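Local coordinates for proteasome assembly chaperone family protein (Pyrococcus furiosus, PDB 3VR0), which acts as an archaeal proteasome activator and is homologous to proteasome assembly chaperones, at residues Thr20-Tyr25 against Ala63-Pro68; Ile34-Leu39 against Arg100-Val105; Gly46-Glu51 against Val219-Ala224; His69-Val74 against Glu83-Glu88; Ile138-Gly143 against Gly191-Leu196. All blocks are in the same frame, centred on the assembly; numbering follows the deposited sequence.

Contact 1 of 5, residues Thr20-Tyr25 against Ala63-Pro68; sequences TTIVVY and AELYSP
The Y25 ring meets the E64 carboxylate at its edge: CD and OE2 of E64 lie near the ring plane by the hydroxyl, and the two flat groups are turned 78° against each other. Y25 OH donates to E64 OE2, but the modelled 2.4 Å separation is too short to trust exactly. OE1 of the same carboxylate has a salt bridge to K61. Y66 likewise presents a ring edge, met by V23, whose CG2 comes to 3.9 Å from Y66 CE2. V23 has CG1 anti to the backbone N (chi1 -179°), which turns CG2 toward that ring. Y66 also packs on L202 of a second subunit.

Beneath these side chains runs an antiparallel ladder, in which strand 21-24 is one of the two outermost strands, within this chain, of the large mixed sheet. T21 with Y66 and V23 with E64 are hydrogen-bonded pairs; each exchanges two N-H...O bonds, and T21 N to Y66 O measures 2.8 Å.

The opposite face carries the non-hydrogen-bonded pairs. I22 CG1 touches L65 CD1 at 3.9 Å, I22 CG2 lies on A63 CB, and F129 of helix 116-131 packs against I22 and A63. Just before strand 21-24 begins, T20 CG2 reaches L65 CD2 (3.6 Å), while S67 OG donates to T20 OG1 at 2.8 Å. T20 OG1 also hydrogen-bonds E121, a gold ligand with H69, which probably places T20 in that ion's second shell.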
# COMPACT_ATOMS: atom_id res chain seq x y z
N THR C 20 6.34 -5.38 13.85
CA THR C 20 5.86 -6.58 14.45
C THR C 20 6.60 -6.87 15.78
O THR C 20 7.81 -6.84 15.85
CB THR C 20 6.01 -7.70 13.43
OG1 THR C 20 5.23 -7.37 12.27
CG2 THR C 20 5.54 -9.02 13.98
N THR C 21 5.83 -7.13 16.83
CA THR C 21 6.35 -7.30 18.18
C THR C 21 5.98 -8.69 18.74
O THR C 21 4.83 -9.14 18.65
CB THR C 21 5.75 -6.19 19.11
OG1 THR C 21 6.15 -4.90 18.61
CG2 THR C 21 6.27 -6.31 20.57
N ILE C 22 6.95 -9.34 19.38
CA ILE C 22 6.71 -10.55 20.13
C ILE C 22 6.91 -10.30 21.62
O ILE C 22 7.95 -9.83 22.04
CB ILE C 22 7.63 -11.70 19.64
CG1 ILE C 22 7.41 -11.92 18.15
CG2 ILE C 22 7.36 -12.98 20.51
CD1 ILE C 22 8.28 -12.89 17.51
N VAL C 23 5.86 -10.59 22.39
CA VAL C 23 5.84 -10.49 23.81
C VAL C 23 6.10 -11.92 24.32
O VAL C 23 5.36 -12.86 23.97
CB VAL C 23 4.43 -10.05 24.28
CG1 VAL C 23 4.39 -9.92 25.80
CG2 VAL C 23 4.00 -8.71 23.64
N VAL C 24 7.15 -12.07 25.15
CA VAL C 24 7.65 -13.41 25.52
C VAL C 24 7.45 -13.56 27.00
O VAL C 24 7.95 -12.75 27.76
CB VAL C 24 9.11 -13.57 25.19
CG1 VAL C 24 9.63 -15.02 25.58
CG2 VAL C 24 9.35 -13.22 23.73
N TYR C 25 6.70 -14.58 27.42
CA TYR C 25 6.34 -14.74 28.81
C TYR C 25 7.44 -15.40 29.64
O TYR C 25 7.68 -14.98 30.76
CB TYR C 25 4.98 -15.44 28.96
CG TYR C 25 3.91 -14.59 28.28
CD1 TYR C 25 3.74 -13.24 28.64
CD2 TYR C 25 3.10 -15.11 27.25
CE1 TYR C 25 2.78 -12.44 28.02
CE2 TYR C 25 2.15 -14.34 26.63
CZ TYR C 25 1.99 -12.99 27.01
OH TYR C 25 1.04 -12.21 26.39
N ALA C 63 4.66 -17.22 24.19
CA ALA C 63 4.85 -15.90 23.57
C ALA C 63 3.65 -15.52 22.69
O ALA C 63 2.94 -16.38 22.21
CB ALA C 63 6.12 -15.89 22.74
N GLU C 64 3.43 -14.23 22.49
CA GLU C 64 2.49 -13.85 21.47
C GLU C 64 2.97 -12.72 20.56
O GLU C 64 3.80 -11.88 20.94
CB GLU C 64 1.02 -13.76 21.99
CG GLU C 64 0.76 -12.87 23.11
CD GLU C 64 -0.51 -13.25 23.91
OE1 GLU C 64 -1.20 -14.29 23.64
OE2 GLU C 64 -0.83 -12.47 24.83
N LEU C 65 2.52 -12.79 19.30
CA LEU C 65 2.99 -11.86 18.27
C LEU C 65 1.89 -10.88 17.92
O LEU C 65 0.76 -11.27 17.68
CB LEU C 65 3.47 -12.65 17.06
CG LEU C 65 4.08 -11.89 15.88
CD1 LEU C 65 5.07 -12.79 15.11
CD2 LEU C 65 2.95 -11.33 14.91
N TYR C 66 2.20 -9.60 17.89
CA TYR C 66 1.28 -8.62 17.39
C TYR C 66 1.96 -7.89 16.24
O TYR C 66 3.18 -7.72 16.24
CB TYR C 66 0.97 -7.59 18.48
CG TYR C 66 0.32 -8.21 19.74
CD1 TYR C 66 -1.05 -8.41 19.80
CD2 TYR C 66 1.11 -8.64 20.82
CE1 TYR C 66 -1.65 -8.99 20.94
CE2 TYR C 66 0.53 -9.24 21.99
CZ TYR C 66 -0.83 -9.40 22.03
OH TYR C 66 -1.42 -9.94 23.17
N SER C 67 1.16 -7.40 15.31
CA SER C 67 1.71 -6.73 14.14
C SER C 67 0.85 -5.58 13.65
O SER C 67 -0.36 -5.73 13.48
CB SER C 67 1.79 -7.73 12.99
OG SER C 67 2.43 -7.07 11.90
N PRO C 68 1.48 -4.45 13.37
CA PRO C 68 0.81 -3.28 12.78
C PRO C 68 0.48 -3.53 11.28
O PRO C 68 -0.17 -2.68 10.67
CB PRO C 68 1.87 -2.15 12.93
CG PRO C 68 3.26 -3.01 12.81
CD PRO C 68 2.90 -4.16 13.72

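Contact 2 of 5, residues Ile34-Leu39 against Arg100-Val105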
# COMPACT_ATOMS: atom_id res chain seq x y z
N ILE C 34 11.66 -28.45 16.79
CA ILE C 34 11.13 -28.32 15.45
C ILE C 34 10.07 -27.24 15.57
O ILE C 34 9.28 -27.25 16.53
CB ILE C 34 10.57 -29.67 14.90
CG1 ILE C 34 11.73 -30.69 14.67
CG2 ILE C 34 9.76 -29.45 13.58
CD1 ILE C 34 11.27 -32.13 14.41
N PHE C 35 10.09 -26.28 14.63
CA PHE C 35 9.08 -25.23 14.55
C PHE C 35 7.90 -25.66 13.68
O PHE C 35 8.04 -25.86 12.49
CB PHE C 35 9.75 -23.97 13.97
CG PHE C 35 8.86 -22.74 13.87
CD1 PHE C 35 7.83 -22.53 14.75
CD2 PHE C 35 9.14 -21.75 12.89
CE1 PHE C 35 7.03 -21.39 14.66
CE2 PHE C 35 8.32 -20.60 12.80
CZ PHE C 35 7.28 -20.42 13.67
N ILE C 36 6.71 -25.72 14.24
CA ILE C 36 5.57 -26.14 13.50
C ILE C 36 4.57 -24.99 13.31
O ILE C 36 4.20 -24.33 14.29
CB ILE C 36 4.82 -27.28 14.21
CG1 ILE C 36 5.77 -28.46 14.46
CG2 ILE C 36 3.63 -27.81 13.33
CD1 ILE C 36 5.08 -29.59 15.16
N GLU C 37 4.13 -24.79 12.04
CA GLU C 37 3.23 -23.64 11.71
C GLU C 37 1.85 -24.08 11.25
O GLU C 37 1.71 -24.86 10.30
CB GLU C 37 3.86 -22.71 10.68
CG GLU C 37 2.89 -21.60 10.18
CD GLU C 37 2.03 -22.04 9.00
OE1 GLU C 37 2.49 -22.92 8.27
OE2 GLU C 37 0.88 -21.59 8.83
N GLY C 38 0.83 -23.59 11.94
CA GLY C 38 -0.56 -23.79 11.56
C GLY C 38 -1.36 -22.50 11.73
O GLY C 38 -2.21 -22.37 12.61
N LEU C 39 -1.07 -21.52 10.87
CA LEU C 39 -1.79 -20.27 10.85
C LEU C 39 -3.07 -20.40 9.96
O LEU C 39 -3.18 -21.36 9.22
CB LEU C 39 -0.85 -19.21 10.31
CG LEU C 39 0.25 -18.88 11.35
CD1 LEU C 39 1.38 -18.13 10.69
CD2 LEU C 39 -0.35 -18.06 12.49
N ARG C 100 11.63 -34.87 19.56
CA ARG C 100 12.16 -33.50 19.55
C ARG C 100 11.23 -32.63 20.36
O ARG C 100 10.04 -32.91 20.43
CB ARG C 100 12.35 -32.98 18.12
CG ARG C 100 13.41 -33.77 17.32
CD ARG C 100 14.81 -33.26 17.51
NE ARG C 100 15.00 -31.97 16.85
CZ ARG C 100 15.14 -31.78 15.54
NH1 ARG C 100 15.14 -32.81 14.67
NH2 ARG C 100 15.31 -30.56 15.07
N ASP C 101 11.78 -31.66 21.06
CA ASP C 101 11.00 -30.53 21.53
C ASP C 101 10.29 -29.78 20.33
O ASP C 101 10.82 -29.78 19.18
CB ASP C 101 11.95 -29.54 22.20
CG ASP C 101 12.62 -30.11 23.49
OD1 ASP C 101 12.12 -31.11 24.08
OD2 ASP C 101 13.66 -29.55 23.87
N LEU C 102 9.16 -29.11 20.63
CA LEU C 102 8.38 -28.38 19.62
C LEU C 102 8.13 -26.96 20.02
O LEU C 102 7.93 -26.66 21.21
CB LEU C 102 7.02 -29.04 19.33
CG LEU C 102 7.17 -30.54 18.97
CD1 LEU C 102 5.83 -31.24 18.89
CD2 LEU C 102 8.01 -30.71 17.68
N ILE C 103 8.12 -26.09 19.00
CA ILE C 103 7.43 -24.79 19.06
C ILE C 103 6.33 -24.81 17.98
O ILE C 103 6.60 -25.16 16.79
CB ILE C 103 8.42 -23.61 18.75
CG1 ILE C 103 9.59 -23.64 19.73
CG2 ILE C 103 7.66 -22.19 18.73
CD1 ILE C 103 10.64 -22.58 19.47
N ILE C 104 5.13 -24.40 18.37
CA ILE C 104 4.01 -24.43 17.49
C ILE C 104 3.40 -23.04 17.48
O ILE C 104 3.13 -22.47 18.52
CB ILE C 104 2.94 -25.48 17.93
CG1 ILE C 104 3.56 -26.87 18.02
CG2 ILE C 104 1.73 -25.47 16.91
CD1 ILE C 104 2.70 -27.88 18.86
N VAL C 105 3.24 -22.46 16.29
CA VAL C 105 2.59 -21.15 16.20
C VAL C 105 1.23 -21.34 15.55
O VAL C 105 1.09 -22.11 14.61
CB VAL C 105 3.44 -20.11 15.39
CG1 VAL C 105 3.65 -20.55 13.92
CG2 VAL C 105 2.80 -18.73 15.43
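Five backbone hydrogen bonds join I34-G38 to D101-V105 in parallel register. I34 N donates to D101 O and I34 O accepts from I103 N; I36 then repeats the pattern, its N meeting I103 O at 2.6 Å and its O meeting V105 N at 2.9 Å. G38 N closes the ladder on V105 O.

One polar side chain turns back on its own segment, to the loop that follows the strand: E37 bends at chi2 (-87°), and its OE2 receives L39 N at 2.8 Å from above the carboxylate plane.

A charged group supplies a flat lid. R100 is bent at chi2 and chi3, which brings one face of its guanidinium over I34, with CG1 3.6 Å above the plane and offset toward the rim. E137 binds R100 NH1 and the carbonyl of D32 takes NE.

The remaining contacts are largely apolar, apart from I103 O at the edge of the F35 ring. V105 CG1 lies 3.6 Å from F35 CE1, obliquely to the ring. On the other face I34 CB meets L102 CD2 at 3.9 Å and I36 CB meets I104 CG1.

L53 of helix 45-57 covers I36 and I104, whereas L196 of helix 192-202 lies on F35 and E37: parallel central strands between two helical layers, as in a three-layered alpha/beta/alpha fold.

Contact 3 of 5, residues Gly46-Glu51 against Val219-Ala224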
# COMPACT_ATOMS: atom_id res chain seq x y z
N GLY C 46 -4.27 -26.08 8.37
CA GLY C 46 -3.08 -25.90 9.21
C GLY C 46 -3.48 -25.50 10.62
O GLY C 46 -2.95 -26.03 11.58
N LYS C 47 -4.42 -24.58 10.73
CA LYS C 47 -4.89 -24.13 12.04
C LYS C 47 -5.55 -25.22 12.90
O LYS C 47 -5.24 -25.34 14.09
CB LYS C 47 -5.80 -22.93 11.91
CG LYS C 47 -6.27 -22.43 13.27
CD LYS C 47 -7.11 -21.19 13.14
CE LYS C 47 -7.49 -20.64 14.52
NZ LYS C 47 -7.69 -19.17 14.45
N LEU C 48 -6.48 -25.98 12.33
CA LEU C 48 -7.15 -27.07 13.06
C LEU C 48 -6.15 -28.09 13.51
O LEU C 48 -6.18 -28.52 14.64
CB LEU C 48 -8.19 -27.80 12.21
CG LEU C 48 -9.51 -27.10 11.98
CD1 LEU C 48 -10.26 -27.93 10.97
CD2 LEU C 48 -10.30 -27.00 13.28
N ALA C 49 -5.28 -28.45 12.59
CA ALA C 49 -4.18 -29.36 12.84
C ALA C 49 -3.32 -28.84 14.02
O ALA C 49 -3.09 -29.58 14.96
CB ALA C 49 -3.37 -29.52 11.61
N ALA C 50 -2.88 -27.58 13.98
CA ALA C 50 -2.03 -27.06 15.06
C ALA C 50 -2.74 -26.98 16.40
O ALA C 50 -2.16 -27.36 17.42
CB ALA C 50 -1.39 -25.69 14.71
N GLU C 51 -4.00 -26.52 16.40
CA GLU C 51 -4.78 -26.43 17.63
C GLU C 51 -5.01 -27.80 18.26
O GLU C 51 -4.97 -27.96 19.49
CB GLU C 51 -6.11 -25.76 17.42
CG GLU C 51 -6.00 -24.25 17.20
CD GLU C 51 -7.36 -23.65 16.91
OE1 GLU C 51 -8.21 -24.35 16.34
OE2 GLU C 51 -7.59 -22.49 17.30
N VAL C 219 -14.50 -25.18 6.94
CA VAL C 219 -13.62 -25.68 8.00
C VAL C 219 -13.43 -27.19 7.80
O VAL C 219 -14.34 -27.97 8.02
CB VAL C 219 -14.19 -25.39 9.36
CG1 VAL C 219 -13.18 -25.75 10.41
CG2 VAL C 219 -14.52 -23.91 9.47
N ASP C 220 -12.24 -27.58 7.38
CA ASP C 220 -11.96 -28.94 6.92
C ASP C 220 -11.23 -29.83 7.96
O ASP C 220 -10.04 -30.12 7.83
CB ASP C 220 -11.18 -28.86 5.62
CG ASP C 220 -11.24 -30.13 4.82
OD1 ASP C 220 -11.71 -31.17 5.34
OD2 ASP C 220 -10.79 -30.10 3.66
N ALA C 221 -11.97 -30.26 8.97
CA ALA C 221 -11.42 -31.10 10.05
C ALA C 221 -10.77 -32.36 9.55
O ALA C 221 -9.78 -32.80 10.13
CB ALA C 221 -12.46 -31.42 11.08
N LYS C 222 -11.31 -32.94 8.46
CA LYS C 222 -10.82 -34.24 7.94
C LYS C 222 -9.50 -34.11 7.18
O LYS C 222 -8.64 -35.01 7.24
CB LYS C 222 -11.91 -34.92 7.06
CG LYS C 222 -11.49 -36.18 6.26
CD LYS C 222 -12.76 -37.04 5.91
CE LYS C 222 -12.64 -37.77 4.55
NZ LYS C 222 -11.69 -38.94 4.58
N ALA C 223 -9.32 -33.02 6.44
CA ALA C 223 -8.02 -32.83 5.81
C ALA C 223 -6.99 -32.47 6.91
O ALA C 223 -5.84 -32.88 6.84
CB ALA C 223 -8.06 -31.79 4.65
N ALA C 224 -7.43 -31.74 7.92
CA ALA C 224 -6.58 -31.41 9.09
C ALA C 224 -6.04 -32.72 9.72
O ALA C 224 -4.82 -32.87 9.96
CB ALA C 224 -7.36 -30.61 10.10
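Helix 45-57 comes closest to the start of helix 221-235 at A49 and A224, whose CA atoms are 4.9 Å apart. This is close helix-to-helix packing, a leucine of one helix set against alanines at the start of the other, which has an aspartate N-cap.

L48 carries most of the apolar contact. Its CB rests on A224 CB at 3.6 Å, and the branch beyond reaches the residues leading into the helix. CG stands anti to the carbonyl carbon (chi1 -76°), which directs CD1 toward the V219-A221 backbone. There CD1 is 3.7 Å from V219 CG1 and 3.5 Å from A221 CA, the latter tighter than usual van der Waals contact. A49 adds a lighter touch, its CB 4.4 Å from A224 CB; the same alanine packs on M141 of strand 137-145. R247 of helix 242-256 packs on L48, V219 and A221, adding a third helix to the cluster.

D220, whose backbone also touches L48 CD1, caps the start of the second helix. Its OD2 hydrogen-bonds S214 OG, and its backbone is bonded to G43, just ahead of the first helix. The carboxylate oxygen OD1 caps the first turn by accepting A223 N at 3.2 Å, the N-H arriving from above the carboxylate plane, 68° out of it.

Contact 4 of 5, residues His69-Val74 against Glu83-Glu88; sequences HFMHQV and ELMKNE
A single water links M71 and Q73 to M85: it donates to M71 O at 2.9 Å and to Q73 O at 2.8 Å, and accepts M85 N at 3.1 Å. It thus bridges the two segments where they lie too far apart for direct backbone pairing.

Beside it, F70 points its ring edge at the opposite segment. M85 O lies in the ring plane, 3.6 Å from F70 CD2, and the N87 amide sits at the same rim with its plane 48° from the ring's. N87 OD1 is 3.7 Å from F70 CZ, while ND2 bonds T109 O.

The M85 thioether bends at chi3 (-67°), carrying CE to M71 CB; the modelled approach there is too close to be relied on. Further along, V74 CG2 packs on L84 CD2 at 4.0 Å.

K86 turns away from this surface and joins E83 and E88 in a salt-bridge network, with NZ 2.6 Å from E83 OE1.

H69, at the segment's start, is a gold ligand. Q73 and V74 pair antiparallel with a strand of a second subunit, and H72 stacks on H119 of that subunit. The contact lies at the open end of the beta hairpin 73-76 with 82-84, which is built into a subunit interface.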
# COMPACT_ATOMS: atom_id res chain seq x y z
N HIS C 69 0.90 -4.68 10.73
CA HIS C 69 0.51 -5.11 9.37
C HIS C 69 -0.73 -5.99 9.39
O HIS C 69 -1.24 -6.33 8.32
CB HIS C 69 1.64 -5.87 8.68
CG HIS C 69 2.83 -5.01 8.41
ND1 HIS C 69 2.92 -4.20 7.30
CD2 HIS C 69 3.96 -4.80 9.14
CE1 HIS C 69 4.06 -3.53 7.35
NE2 HIS C 69 4.71 -3.87 8.45
N PHE C 70 -1.22 -6.37 10.58
CA PHE C 70 -2.45 -7.15 10.66
C PHE C 70 -3.63 -6.20 10.45
O PHE C 70 -3.47 -4.99 10.58
CB PHE C 70 -2.60 -7.82 12.03
CG PHE C 70 -1.70 -9.03 12.24
CD1 PHE C 70 -1.11 -9.68 11.15
CD2 PHE C 70 -1.49 -9.55 13.53
CE1 PHE C 70 -0.30 -10.86 11.34
CE2 PHE C 70 -0.66 -10.70 13.74
CZ PHE C 70 -0.07 -11.35 12.63
N MET C 71 -4.82 -6.72 10.18
CA MET C 71 -6.00 -5.84 10.06
C MET C 71 -6.16 -4.93 11.30
O MET C 71 -5.92 -5.35 12.46
CB MET C 71 -7.25 -6.70 9.83
CG MET C 71 -8.56 -5.92 9.73
SD MET C 71 -8.57 -4.72 8.38
CE MET C 71 -10.12 -3.99 8.93
N HIS C 72 -6.57 -3.70 11.03
CA HIS C 72 -6.60 -2.65 12.02
C HIS C 72 -7.85 -2.75 12.89
O HIS C 72 -8.69 -1.84 12.91
CB HIS C 72 -6.48 -1.28 11.33
CG HIS C 72 -7.44 -1.05 10.20
ND1 HIS C 72 -7.18 -1.47 8.90
CD2 HIS C 72 -8.64 -0.41 10.15
CE1 HIS C 72 -8.18 -1.11 8.11
NE2 HIS C 72 -9.08 -0.47 8.84
N GLN C 73 -7.98 -3.86 13.62
CA GLN C 73 -9.14 -4.07 14.48
C GLN C 73 -8.77 -4.88 15.71
O GLN C 73 -7.71 -5.52 15.78
CB GLN C 73 -10.24 -4.85 13.75
CG GLN C 73 -9.83 -6.34 13.55
CD GLN C 73 -10.59 -7.02 12.39
OE1 GLN C 73 -10.40 -8.20 12.14
NE2 GLN C 73 -11.44 -6.28 11.71
N VAL C 74 -9.71 -4.91 16.63
CA VAL C 74 -9.67 -5.74 17.83
C VAL C 74 -10.70 -6.84 17.67
O VAL C 74 -11.66 -6.64 16.96
CB VAL C 74 -9.87 -4.75 19.01
CG1 VAL C 74 -11.05 -5.02 19.85
CG2 VAL C 74 -8.54 -4.40 19.67
N GLU C 83 -9.22 -7.69 22.28
CA GLU C 83 -7.81 -7.90 22.06
C GLU C 83 -7.41 -7.73 20.57
O GLU C 83 -8.07 -8.23 19.68
CB GLU C 83 -7.44 -9.31 22.51
CG GLU C 83 -5.97 -9.51 22.70
CD GLU C 83 -5.63 -10.82 23.41
OE1 GLU C 83 -6.33 -11.83 23.18
OE2 GLU C 83 -4.65 -10.84 24.19
N LEU C 84 -6.28 -7.07 20.33
CA LEU C 84 -5.68 -7.05 19.02
C LEU C 84 -5.55 -8.45 18.45
O LEU C 84 -5.49 -9.46 19.19
CB LEU C 84 -4.29 -6.42 19.07
CG LEU C 84 -4.15 -4.95 19.42
CD1 LEU C 84 -2.66 -4.67 19.51
CD2 LEU C 84 -4.80 -4.06 18.36
N MET C 85 -5.49 -8.51 17.12
CA MET C 85 -5.22 -9.75 16.46
C MET C 85 -3.77 -10.14 16.68
O MET C 85 -2.89 -9.26 16.86
CB MET C 85 -5.59 -9.65 14.99
CG MET C 85 -7.17 -9.50 14.83
SD MET C 85 -7.72 -9.93 13.22
CE MET C 85 -6.94 -8.57 12.45
N LYS C 86 -3.52 -11.44 16.74
CA LYS C 86 -2.25 -11.91 17.25
C LYS C 86 -1.98 -13.32 16.78
O LYS C 86 -2.88 -14.00 16.24
CB LYS C 86 -2.28 -11.84 18.81
CG LYS C 86 -3.20 -12.94 19.45
CD LYS C 86 -3.43 -12.72 20.98
CE LYS C 86 -4.21 -13.91 21.55
NZ LYS C 86 -4.48 -13.71 23.00
N ASN C 87 -0.72 -13.72 16.89
CA ASN C 87 -0.35 -15.13 16.76
C ASN C 87 0.17 -15.55 18.15
O ASN C 87 0.58 -14.69 18.97
CB ASN C 87 0.74 -15.34 15.71
CG ASN C 87 0.30 -14.91 14.29
OD1 ASN C 87 1.15 -14.76 13.42
ND2 ASN C 87 -1.03 -14.71 14.07
N GLU C 88 0.18 -16.86 18.40
CA GLU C 88 0.55 -17.39 19.70
C GLU C 88 1.55 -18.46 19.47
O GLU C 88 1.39 -19.24 18.53
CB GLU C 88 -0.66 -17.99 20.40
CG GLU C 88 -1.76 -16.99 20.74
CD GLU C 88 -2.99 -17.67 21.39
OE1 GLU C 88 -3.37 -18.82 21.01
OE2 GLU C 88 -3.59 -17.03 22.31
O HOH W 1 -5.08 -6.27 15.09

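Contact 5 of 5, residues Ile138-Gly143 against Gly191-Leu196; sequences IITMGG and GAAGLL
T140 lies against A193 on the first turn of helix 192-202, with T140 CB 3.7 Å from A193 CA. Its hydroxyl sits between the backbone N and the carbonyl carbon (chi1 62°) and faces the helix. From there OG1 donates to A193 O at 2.9 Å, in the carbonyl plane and on a lone pair, with a C=O...donor angle of 123°. The bond ties a sheet side chain directly to the helix backbone and satisfies a buried hydroxyl.

Two residues earlier on the same face, I138 reaches along the helix: CD1 comes to 3.6 Å from L196 O, and CG2 faces L196 CB at 4.4 Å. T140 CG2 points to that same L196 CB, so L196 CB is approached loosely by both strand side chains.

The helix start is held by G191 at the N-cap. Its carbonyl oxygen accepts both G194 N (2.9 Å) and L195 N (2.8 Å), and its backbone also bonds a third subunit. A192 N hydrogen-bonds Q110 OE1.

Strand 137-145 and the helix run nearly antiparallel, 158° between their short axes. Strand 34-37 lies alongside with E37 against T140 and A193, while I139 and M141 turn to the sheet's other side and pack on helix 221-235.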
# COMPACT_ATOMS: atom_id res chain seq x y z
N ILE C 138 11.82 -26.85 10.31
CA ILE C 138 10.49 -26.24 10.25
C ILE C 138 9.53 -27.18 9.58
O ILE C 138 9.86 -27.72 8.55
CB ILE C 138 10.55 -24.95 9.42
CG1 ILE C 138 11.50 -23.94 10.05
CG2 ILE C 138 9.20 -24.30 9.29
CD1 ILE C 138 12.06 -22.84 9.03
N ILE C 139 8.31 -27.32 10.10
CA ILE C 139 7.31 -28.07 9.38
C ILE C 139 6.11 -27.14 9.23
O ILE C 139 5.62 -26.63 10.22
CB ILE C 139 6.88 -29.33 10.20
CG1 ILE C 139 8.09 -30.29 10.38
CG2 ILE C 139 5.76 -30.04 9.48
CD1 ILE C 139 7.71 -31.58 11.20
N THR C 140 5.64 -26.88 8.00
CA THR C 140 4.44 -26.04 7.87
C THR C 140 3.25 -26.89 7.43
O THR C 140 3.39 -27.82 6.68
CB THR C 140 4.65 -24.86 6.90
OG1 THR C 140 4.95 -25.39 5.63
CG2 THR C 140 5.90 -24.00 7.30
N MET C 141 2.07 -26.54 7.91
CA MET C 141 0.89 -27.28 7.66
C MET C 141 -0.09 -26.31 7.06
O MET C 141 -0.19 -25.16 7.51
CB MET C 141 0.33 -27.79 9.00
CG MET C 141 1.40 -28.64 9.80
SD MET C 141 0.60 -29.39 11.22
CE MET C 141 -0.04 -27.97 12.06
N GLY C 142 -0.84 -26.78 6.07
CA GLY C 142 -1.94 -26.00 5.53
C GLY C 142 -2.74 -26.78 4.48
O GLY C 142 -2.69 -28.01 4.42
N GLY C 143 -3.47 -26.05 3.64
CA GLY C 143 -4.36 -26.63 2.63
C GLY C 143 -3.89 -26.41 1.20
O GLY C 143 -3.11 -25.47 0.92
N GLY C 191 1.90 -17.21 1.58
CA GLY C 191 1.86 -16.87 3.01
C GLY C 191 2.85 -17.67 3.87
O GLY C 191 3.79 -18.20 3.36
N ALA C 192 2.60 -17.75 5.18
CA ALA C 192 3.57 -18.32 6.13
C ALA C 192 3.92 -19.77 5.86
O ALA C 192 5.10 -20.15 5.94
CB ALA C 192 3.10 -18.12 7.56
N ALA C 193 2.96 -20.58 5.42
CA ALA C 193 3.31 -21.97 5.04
C ALA C 193 4.43 -22.04 4.03
O ALA C 193 5.21 -23.03 3.96
CB ALA C 193 2.10 -22.72 4.57
N GLY C 194 4.54 -20.99 3.22
CA GLY C 194 5.62 -20.91 2.26
C GLY C 194 6.78 -20.06 2.72
O GLY C 194 7.92 -20.50 2.64
N LEU C 195 6.53 -18.82 3.15
CA LEU C 195 7.64 -17.89 3.48
C LEU C 195 8.55 -18.40 4.61
O LEU C 195 9.78 -18.19 4.54
CB LEU C 195 7.11 -16.52 3.89
CG LEU C 195 6.46 -15.64 2.81
CD1 LEU C 195 6.39 -14.22 3.27
CD2 LEU C 195 7.25 -15.79 1.45
N LEU C 196 7.97 -19.07 5.62
CA LEU C 196 8.85 -19.61 6.71
C LEU C 196 9.91 -20.49 6.15
O LEU C 196 11.07 -20.42 6.58
CB LEU C 196 8.05 -20.33 7.80
CG LEU C 196 7.15 -19.36 8.57
CD1 LEU C 196 6.19 -20.12 9.54
CD2 LEU C 196 7.96 -18.33 9.31

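How the contacts relate
Contacts 1, 2, 4 and 5 all reach the large mixed sheet, contact 1 at its border, contact 4 through strand 87-92, and contacts 2 and 5 near its middle. Contacts 2 and 5, centres 11 Å apart, share a strand boundary, where F35 O meets I139 N at 2.8 Å. Contact 3 packs behind them, its A50 lying against G38 and I104 of contact 2 and against M141 CE of contact 5. Contact 4 follows contact 1 along the chain and meets it at L65 N and N87 O, 2.7 Å apart and probably hydrogen-bonded. Gold ions lie about 5 Å from the P68 side chain in contact 1 and about 4 Å from that of A192 in contact 5. Contacts 1 and 4 both touch the second subunit.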